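Local coordinates for beta-galactosidase (PDB 3OG2), which probably hydrolyses terminal non-reducing beta-D-galactose residues of beta-D-galactosides, as a fungal member of glycoside hydrolase family 35, at residues R39-R51 against F70-L82. Numbering follows the deposited sequence. Where two conformers were deposited one is given.
Sequences RVVIFSGEVHPFR and FNTVSFYVDWALL
F70 and F43 meet in an offset stack, planes 23° apart and CE1 of F70 over the centre of the F43 ring, where strand 72-76 of the TIM barrel comes alongside the parallel strand 38-47. They belong to one beta-alpha-beta unit, and its helix 58-66 packs I65 against F70. Just ahead of strand 72-76, N71 clamps the neighbouring strand at two points: ND2 gives a nearly straight bond to V41 O (2.8 Å), while OD1 accepts from F43 N (3.0 Å) on one face of the amide and from T72 OG1 on the other. With an alanine in its place, V41 O and F43 N would probably lose these partners, leaving the start of strand 72-76 less firmly tied to 41-43. Further along, backbone bonds alternate between the strands from G45 N to V47 N, and S74 OG donates to E46 OE1 (2.7 Å). At the C-terminal end lies Y76, a galactose-binding residue whose OH hydrogen-bonds N179 OD1; E46 OE2 sits toward the rim of one face of its ring, accepts from H48 NE2 and pairs with R114. Beyond it F50 presents a ring with H48 CB over one face and D78 CB centred over the opposite one, 3.7 Å above the plane.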
# COMPACT_ATOMS: atom_id res chain seq x y z
N ARG A 39 -28.33 1.32 -0.75
CA ARG A 39 -27.38 1.35 -1.86
C ARG A 39 -26.16 2.17 -1.49
O ARG A 39 -26.31 3.24 -0.85
CB ARG A 39 -27.99 2.03 -3.10
CG ARG A 39 -29.03 1.16 -3.82
CD ARG A 39 -29.29 1.85 -5.16
NE ARG A 39 -30.28 1.09 -5.94
CZ ARG A 39 -30.03 0.01 -6.65
NH1 ARG A 39 -28.77 -0.51 -6.69
NH2 ARG A 39 -31.04 -0.56 -7.31
N VAL A 40 -24.99 1.75 -1.92
CA VAL A 40 -23.75 2.48 -1.58
C VAL A 40 -22.81 2.39 -2.76
O VAL A 40 -22.80 1.40 -3.51
CB VAL A 40 -23.17 1.93 -0.28
CG1 VAL A 40 -22.86 0.42 -0.37
CG2 VAL A 40 -21.89 2.68 0.14
N VAL A 41 -21.99 3.42 -2.95
CA VAL A 41 -20.82 3.36 -3.80
C VAL A 41 -19.70 2.89 -2.89
O VAL A 41 -19.36 3.63 -1.93
CB VAL A 41 -20.48 4.70 -4.45
CG1 VAL A 41 -19.13 4.60 -5.21
CG2 VAL A 41 -21.58 5.17 -5.36
N ILE A 42 -19.15 1.70 -3.09
CA ILE A 42 -17.99 1.25 -2.31
C ILE A 42 -16.75 1.92 -2.90
O ILE A 42 -16.41 1.73 -4.08
CB ILE A 42 -17.87 -0.27 -2.35
CG1 ILE A 42 -19.06 -0.94 -1.66
CG2 ILE A 42 -16.52 -0.72 -1.80
CD1 ILE A 42 -19.12 -0.62 -0.17
N PHE A 43 -16.11 2.73 -2.09
CA PHE A 43 -14.88 3.44 -2.50
C PHE A 43 -13.87 3.02 -1.45
O PHE A 43 -14.03 3.36 -0.27
CB PHE A 43 -15.12 4.95 -2.56
CG PHE A 43 -14.18 5.68 -3.54
CD1 PHE A 43 -13.04 5.13 -4.12
CD2 PHE A 43 -14.49 7.00 -3.85
CE1 PHE A 43 -12.21 5.85 -4.98
CE2 PHE A 43 -13.67 7.72 -4.73
CZ PHE A 43 -12.53 7.17 -5.30
N SER A 44 -12.88 2.25 -1.86
CA SER A 44 -12.00 1.47 -0.99
C SER A 44 -10.55 1.79 -1.23
O SER A 44 -10.20 2.13 -2.37
CB SER A 44 -12.29 -0.01 -1.31
OG SER A 44 -11.45 -0.86 -0.52
N GLY A 45 -9.76 1.63 -0.19
CA GLY A 45 -8.32 1.80 -0.33
C GLY A 45 -7.60 0.52 0.08
O GLY A 45 -7.98 -0.06 1.11
N GLU A 46 -6.54 0.15 -0.57
CA GLU A 46 -5.79 -1.04 -0.22
C GLU A 46 -4.76 -0.73 0.90
O GLU A 46 -4.00 0.24 0.77
CB GLU A 46 -5.00 -1.55 -1.44
CG GLU A 46 -4.44 -2.93 -1.19
CD GLU A 46 -5.34 -4.09 -1.50
OE1 GLU A 46 -6.51 -3.92 -1.96
OE2 GLU A 46 -4.88 -5.26 -1.30
N VAL A 47 -4.78 -1.59 1.92
CA VAL A 47 -3.86 -1.53 3.07
C VAL A 47 -3.48 -2.96 3.42
O VAL A 47 -4.36 -3.80 3.48
CB VAL A 47 -4.53 -0.88 4.29
CG1 VAL A 47 -3.59 -0.91 5.51
CG2 VAL A 47 -4.99 0.54 3.99
N HIS A 48 -2.20 -3.21 3.65
CA HIS A 48 -1.78 -4.60 3.94
C HIS A 48 -1.31 -4.65 5.37
O HIS A 48 -0.29 -4.07 5.71
CB HIS A 48 -0.64 -5.03 3.03
CG HIS A 48 -1.11 -5.10 1.59
ND1 HIS A 48 -0.26 -5.19 0.55
CD2 HIS A 48 -2.39 -5.13 1.13
CE1 HIS A 48 -1.02 -5.24 -0.57
NE2 HIS A 48 -2.30 -5.20 -0.25
N PRO A 49 -2.06 -5.31 6.27
CA PRO A 49 -1.73 -5.24 7.71
C PRO A 49 -0.32 -5.73 7.98
O PRO A 49 0.34 -5.21 8.89
CB PRO A 49 -2.79 -6.12 8.37
CG PRO A 49 -3.47 -6.87 7.30
CD PRO A 49 -3.30 -6.06 6.01
N PHE A 50 0.15 -6.72 7.22
CA PHE A 50 1.48 -7.24 7.52
C PHE A 50 2.61 -6.32 7.11
O PHE A 50 3.76 -6.60 7.48
CB PHE A 50 1.62 -8.63 6.83
CG PHE A 50 1.34 -8.59 5.34
CD1 PHE A 50 2.35 -8.24 4.44
CD2 PHE A 50 0.05 -8.92 4.87
CE1 PHE A 50 2.11 -8.17 3.07
CE2 PHE A 50 -0.17 -8.81 3.50
CZ PHE A 50 0.82 -8.44 2.61
N ARG A 51 2.31 -5.25 6.38
CA ARG A 51 3.34 -4.26 6.01
C ARG A 51 3.44 -3.10 7.01
O ARG A 51 4.25 -2.20 6.82
CB ARG A 51 3.06 -3.73 4.62
CG ARG A 51 3.60 -4.76 3.57
CD ARG A 51 3.15 -4.44 2.16
NE ARG A 51 4.07 -4.99 1.15
CZ ARG A 51 3.71 -5.58 0.03
NH1 ARG A 51 2.45 -5.85 -0.30
NH2 ARG A 51 4.71 -5.92 -0.77
N PHE A 70 -13.74 7.65 1.81
CA PHE A 70 -13.85 6.20 1.53
C PHE A 70 -14.68 5.51 2.63
O PHE A 70 -14.74 6.01 3.75
CB PHE A 70 -12.46 5.59 1.52
CG PHE A 70 -11.66 5.89 0.23
CD1 PHE A 70 -11.99 6.93 -0.64
CD2 PHE A 70 -10.58 5.06 -0.04
CE1 PHE A 70 -11.20 7.11 -1.78
CE2 PHE A 70 -9.78 5.23 -1.21
CZ PHE A 70 -10.11 6.29 -2.07
N ASN A 71 -15.25 4.35 2.26
CA ASN A 71 -16.02 3.59 3.26
C ASN A 71 -15.44 2.23 3.51
O ASN A 71 -15.92 1.53 4.43
CB ASN A 71 -17.50 3.47 2.87
CG ASN A 71 -17.66 3.11 1.41
OD1 ASN A 71 -16.89 2.35 0.83
ND2 ASN A 71 -18.67 3.73 0.80
N THR A 72 -14.38 1.85 2.78
CA THR A 72 -13.89 0.47 2.77
C THR A 72 -12.38 0.45 2.65
O THR A 72 -11.77 1.36 2.08
CB THR A 72 -14.56 -0.27 1.61
OG1 THR A 72 -15.99 -0.22 1.73
CG2 THR A 72 -14.16 -1.73 1.51
N VAL A 73 -11.81 -0.60 3.19
CA VAL A 73 -10.41 -0.95 2.98
C VAL A 73 -10.38 -2.40 2.48
O VAL A 73 -11.10 -3.26 2.98
CB VAL A 73 -9.60 -0.77 4.28
CG1 VAL A 73 -8.29 -1.57 4.29
CG2 VAL A 73 -9.31 0.75 4.40
N SER A 74 -9.49 -2.61 1.51
CA SER A 74 -9.19 -3.94 1.00
C SER A 74 -7.83 -4.39 1.49
O SER A 74 -6.91 -3.59 1.48
CB SER A 74 -9.21 -3.83 -0.53
OG SER A 74 -8.77 -5.04 -1.14
N PHE A 75 -7.73 -5.66 1.94
CA PHE A 75 -6.46 -6.09 2.49
C PHE A 75 -6.13 -7.51 2.06
O PHE A 75 -7.02 -8.35 1.93
CB PHE A 75 -6.45 -6.02 4.01
CG PHE A 75 -7.38 -7.00 4.73
CD1 PHE A 75 -8.75 -6.76 4.88
CD2 PHE A 75 -6.85 -8.19 5.24
CE1 PHE A 75 -9.56 -7.68 5.56
CE2 PHE A 75 -7.67 -9.09 5.93
CZ PHE A 75 -9.02 -8.84 6.08
N TYR A 76 -4.84 -7.75 1.88
CA TYR A 76 -4.32 -9.10 1.70
C TYR A 76 -3.94 -9.67 3.07
O TYR A 76 -3.62 -8.91 4.01
CB TYR A 76 -3.07 -9.08 0.81
CG TYR A 76 -3.32 -9.00 -0.68
CD1 TYR A 76 -4.30 -9.77 -1.34
CD2 TYR A 76 -2.45 -8.19 -1.43
CE1 TYR A 76 -4.44 -9.67 -2.74
CE2 TYR A 76 -2.59 -8.11 -2.80
CZ TYR A 76 -3.58 -8.84 -3.44
OH TYR A 76 -3.69 -8.70 -4.80
N VAL A 77 -3.87 -11.00 3.10
CA VAL A 77 -3.18 -11.73 4.18
C VAL A 77 -2.06 -12.51 3.53
O VAL A 77 -2.29 -13.10 2.45
CB VAL A 77 -4.12 -12.67 4.94
CG1 VAL A 77 -3.34 -13.33 6.08
CG2 VAL A 77 -5.36 -11.96 5.42
N ASP A 78 -0.86 -12.50 4.12
CA ASP A 78 0.30 -13.17 3.54
C ASP A 78 0.53 -14.50 4.25
O ASP A 78 1.03 -14.55 5.39
CB ASP A 78 1.51 -12.22 3.69
CG ASP A 78 2.75 -12.76 3.07
OD1 ASP A 78 2.82 -13.89 2.57
OD2 ASP A 78 3.78 -11.97 3.06
N TRP A 79 0.19 -15.59 3.55
CA TRP A 79 0.28 -16.94 4.11
C TRP A 79 1.70 -17.22 4.61
O TRP A 79 1.87 -17.84 5.67
CB TRP A 79 -0.15 -17.90 2.98
CG TRP A 79 -0.05 -19.36 3.26
CD1 TRP A 79 0.15 -20.05 4.45
CD2 TRP A 79 -0.14 -20.38 2.24
NE1 TRP A 79 0.18 -21.40 4.22
CE2 TRP A 79 0.00 -21.63 2.87
CE3 TRP A 79 -0.33 -20.34 0.86
CZ2 TRP A 79 -0.04 -22.83 2.17
CZ3 TRP A 79 -0.38 -21.52 0.15
CH2 TRP A 79 -0.23 -22.75 0.82
N ALA A 80 2.71 -16.80 3.87
CA ALA A 80 4.11 -17.12 4.20
C ALA A 80 4.47 -16.63 5.61
O ALA A 80 5.38 -17.19 6.23
CB ALA A 80 5.06 -16.49 3.19
N LEU A 81 3.79 -15.58 6.11
CA LEU A 81 4.08 -15.11 7.50
C LEU A 81 3.34 -15.88 8.56
O LEU A 81 3.78 -15.83 9.72
CB LEU A 81 3.72 -13.61 7.59
CG LEU A 81 4.66 -12.70 6.74
CD1 LEU A 81 4.07 -11.29 6.72
CD2 LEU A 81 6.06 -12.71 7.31
N LEU A 82 2.22 -16.54 8.17
CA LEU A 82 1.36 -17.17 9.17
C LEU A 82 1.52 -18.66 9.23
O LEU A 82 1.00 -19.28 10.18
CB LEU A 82 -0.11 -16.84 8.83
CG LEU A 82 -0.39 -15.35 8.69
CD1 LEU A 82 -1.90 -15.13 8.63
CD2 LEU A 82 0.19 -14.53 9.85